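Local coordinates for protein UDP-glucose 4-epimerase (Brucella ovis, PDB 4WOK) that probably interconverts UDP-glucose and UDP-galactose by inverting the sugar at C4, using a tightly bound NAD as the redox cofactor, at residues V133-E141 / A298-A306. The protein carries 2 engineered substitutions. Residues are numbered along the deposited sequence; the frame is centred on the assembly and turned at random.
Sequences VPSRLPIGE and ALYADPALA
Pro138, which follows a cis peptide bond, presses its CB against CE2 of Tyr300 at 3.6 Å, meeting the ring obliquely. Leu137 comes to the same tyrosine with its CB, 4.0 Å from Tyr300 OH and likewise oblique to the ring. Its CD2 sits above one ring face near the rim and also packs against Tyr300 N, which the contact buries with no partner in the model, while CD1 lies 3.6 Å from Ala298 O. With CG set between the backbone N and the carbonyl carbon, chi1 53° brings the Tyr300 ring within contact of Leu137 and Pro138. Pro138 CG packs against Asp302 CB at 3.8 Å. Earlier in both segments, Pro134 CD meets Leu299 CD2, the two side chains crossing at about a right angle.

Two backbone hydrogen bonds pin the loop in a single bridge at Ile139 and Ala301: Ile139 N to Tyr300 O (3.0 Å) and Asp302 N to Ile139 O (2.9 Å). Asp302 OD1 accepts from Ala304 N in an Asx turn that leads into helix 304-310. Glu141, bent at chi2 (84°), brings both carboxylate oxygens against Leu305 CB, the side chains crossing at a slant. One water links OE2 to Ala306 N; a second joins Glu141 OE1, Asp302 O and Leu305 N. OE2 also takes Asn260 N, at the end of the outermost strand 257-260 of the Rossmann-type NAD-binding domain's parallel sheet. The carboxylate thus joins loop, sheet edge and helix start, and these N-H groups, direct or through water, would probably stabilise its negative charge.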
loop_
_atom_site.group_PDB
_atom_site.type_symbol
_atom_site.label_atom_id
_atom_site.label_comp_id
_atom_site.label_asym_id
_atom_site.label_seq_id
_atom_site.Cartn_x
_atom_site.Cartn_y
_atom_site.Cartn_z
ATOM N N VAL A 133 2.518 16.172 -8.698
ATOM C CA VAL A 133 1.485 17.201 -8.567
ATOM C C VAL A 133 0.524 17.137 -9.754
ATOM O O VAL A 133 0.945 17.258 -10.902
ATOM C CB VAL A 133 2.096 18.614 -8.467
ATOM N N PRO A 134 -0.776 16.941 -9.475
ATOM C CA PRO A 134 -1.798 16.741 -10.507
ATOM C C PRO A 134 -2.380 18.040 -11.039
ATOM O O PRO A 134 -2.132 19.106 -10.479
ATOM C CB PRO A 134 -2.871 15.946 -9.768
ATOM C CG PRO A 134 -2.805 16.488 -8.387
ATOM C CD PRO A 134 -1.347 16.819 -8.123
ATOM N N SER A 135 -3.168 17.933 -12.102
ATOM C CA SER A 135 -3.793 19.091 -12.726
ATOM C C SER A 135 -5.238 19.253 -12.276
ATOM O O SER A 135 -5.743 20.371 -12.172
ATOM C CB SER A 135 -3.729 18.970 -14.246
ATOM O OG SER A 135 -2.383 18.846 -14.678
ATOM N N ARG A 136 -5.905 18.135 -12.012
ATOM C CA ARG A 136 -7.290 18.177 -11.561
ATOM C C ARG A 136 -7.532 17.195 -10.421
ATOM O O ARG A 136 -6.815 16.208 -10.272
ATOM C CB ARG A 136 -8.241 17.877 -12.723
ATOM N N LEU A 137 -8.552 17.476 -9.620
ATOM C CA LEU A 137 -8.930 16.598 -8.526
ATOM C C LEU A 137 -10.376 16.148 -8.682
ATOM O O LEU A 137 -11.244 16.958 -9.000
ATOM C CB LEU A 137 -8.728 17.296 -7.181
ATOM C CG LEU A 137 -7.274 17.533 -6.774
ATOM C CD1 LEU A 137 -7.194 18.616 -5.716
ATOM C CD2 LEU A 137 -6.641 16.237 -6.268
ATOM N N PRO A 138 -10.644 14.852 -8.452
ATOM C CA PRO A 138 -9.681 13.828 -8.026
ATOM C C PRO A 138 -8.762 13.373 -9.158
ATOM O O PRO A 138 -9.003 13.701 -10.318
ATOM C CB PRO A 138 -10.579 12.682 -7.556
ATOM C CG PRO A 138 -11.838 12.852 -8.345
ATOM C CD PRO A 138 -12.011 14.317 -8.565
ATOM N N ILE A 139 -7.716 12.627 -8.815
ATOM C CA ILE A 139 -6.698 12.251 -9.792
ATOM C C ILE A 139 -7.102 11.005 -10.573
ATOM O O ILE A 139 -7.193 9.918 -10.008
ATOM C CB ILE A 139 -5.338 12.000 -9.108
ATOM C CG1 ILE A 139 -4.972 13.179 -8.197
ATOM C CG2 ILE A 139 -4.260 11.734 -10.150
ATOM C CD1 ILE A 139 -3.704 12.951 -7.396
ATOM N N GLY A 140 -7.351 11.168 -11.870
ATOM C CA GLY A 140 -7.694 10.046 -12.725
ATOM C C GLY A 140 -6.436 9.371 -13.236
ATOM O O GLY A 140 -5.351 9.942 -13.160
ATOM N N GLU A 141 -6.568 8.160 -13.764
ATOM C CA GLU A 141 -5.407 7.413 -14.241
ATOM C C GLU A 141 -4.804 8.053 -15.487
ATOM O O GLU A 141 -3.668 7.757 -15.858
ATOM C CB GLU A 141 -5.778 5.957 -14.525
ATOM C CG GLU A 141 -6.115 5.138 -13.291
ATOM C CD GLU A 141 -7.556 5.288 -12.848
ATOM O OE1 GLU A 141 -8.293 6.106 -13.439
ATOM O OE2 GLU A 141 -7.961 4.577 -11.905
ATOM N N ALA A 298 -4.543 19.453 -1.164
ATOM C CA ALA A 298 -5.397 18.281 -1.265
ATOM C C ALA A 298 -4.899 17.318 -2.326
ATOM O O ALA A 298 -4.555 17.715 -3.439
ATOM C CB ALA A 298 -6.841 18.692 -1.556
ATOM N N LEU A 299 -4.852 16.046 -1.951
ATOM C CA LEU A 299 -4.513 14.969 -2.875
ATOM C C LEU A 299 -5.408 13.770 -2.602
ATOM O O LEU A 299 -5.442 13.256 -1.485
ATOM C CB LEU A 299 -3.045 14.565 -2.734
ATOM C CG LEU A 299 -1.950 15.584 -3.044
ATOM C CD1 LEU A 299 -0.591 15.025 -2.636
ATOM C CD2 LEU A 299 -1.961 15.951 -4.519
ATOM N N TYR A 300 -6.140 13.328 -3.614
ATOM C CA TYR A 300 -6.918 12.106 -3.500
ATOM C C TYR A 300 -7.249 11.581 -4.891
ATOM O O TYR A 300 -7.283 12.333 -5.867
ATOM C CB TYR A 300 -8.191 12.325 -2.671
ATOM C CG TYR A 300 -9.059 13.473 -3.130
ATOM C CD1 TYR A 300 -8.777 14.780 -2.748
ATOM C CD2 TYR A 300 -10.171 13.249 -3.936
ATOM C CE1 TYR A 300 -9.568 15.833 -3.167
ATOM C CE2 TYR A 300 -10.969 14.298 -4.359
ATOM C CZ TYR A 300 -10.664 15.587 -3.969
ATOM O OH TYR A 300 -11.456 16.630 -4.383
ATOM N N ALA A 301 -7.484 10.277 -4.967
ATOM C CA ALA A 301 -7.587 9.577 -6.237
ATOM C C ALA A 301 -9.026 9.384 -6.699
ATOM O O ALA A 301 -9.942 9.276 -5.888
ATOM C CB ALA A 301 -6.894 8.227 -6.133
ATOM N N ASP A 302 -9.201 9.323 -8.015
ATOM C CA ASP A 302 -10.476 8.998 -8.636
ATOM C C ASP A 302 -10.618 7.476 -8.748
ATOM O O ASP A 302 -9.851 6.832 -9.462
ATOM C CB ASP A 302 -10.567 9.653 -10.017
ATOM C CG ASP A 302 -11.958 9.588 -10.614
ATOM O OD1 ASP A 302 -12.823 8.870 -10.066
ATOM O OD2 ASP A 302 -12.181 10.258 -11.645
ATOM N N PRO A 303 -11.599 6.897 -8.038
ATOM C CA PRO A 303 -11.754 5.441 -7.964
ATOM C C PRO A 303 -12.697 4.840 -9.012
ATOM O O PRO A 303 -13.027 3.655 -8.909
ATOM C CB PRO A 303 -12.337 5.245 -6.569
ATOM C CG PRO A 303 -13.231 6.444 -6.406
ATOM C CD PRO A 303 -12.554 7.586 -7.150
ATOM N N ALA A 304 -13.123 5.636 -9.988
ATOM C CA ALA A 304 -14.147 5.192 -10.938
ATOM C C ALA A 304 -13.680 4.042 -11.829
ATOM O O ALA A 304 -14.441 3.114 -12.076
ATOM C CB ALA A 304 -14.611 6.360 -11.795
ATOM N N LEU A 305 -12.435 4.096 -12.299
ATOM C CA LEU A 305 -11.941 3.073 -13.214
ATOM C C LEU A 305 -11.873 1.700 -12.546
ATOM O O LEU A 305 -12.220 0.692 -13.154
ATOM C CB LEU A 305 -10.569 3.449 -13.767
ATOM C CG LEU A 305 -10.118 2.539 -14.912
ATOM C CD1 LEU A 305 -11.136 2.573 -16.071
ATOM C CD2 LEU A 305 -8.707 2.894 -15.399
ATOM N N ALA A 306 -11.430 1.664 -11.295
ATOM C CA ALA A 306 -11.410 0.421 -10.533
ATOM C C ALA A 306 -12.819 -0.152 -10.360
ATOM O O ALA A 306 -13.006 -1.368 -10.408
ATOM C CB ALA A 306 -10.759 0.643 -9.172
HETATM O O HOH W 1 -9.973 3.648 -10.069
HETATM O O HOH W 2 -10.856 6.173 -11.863
#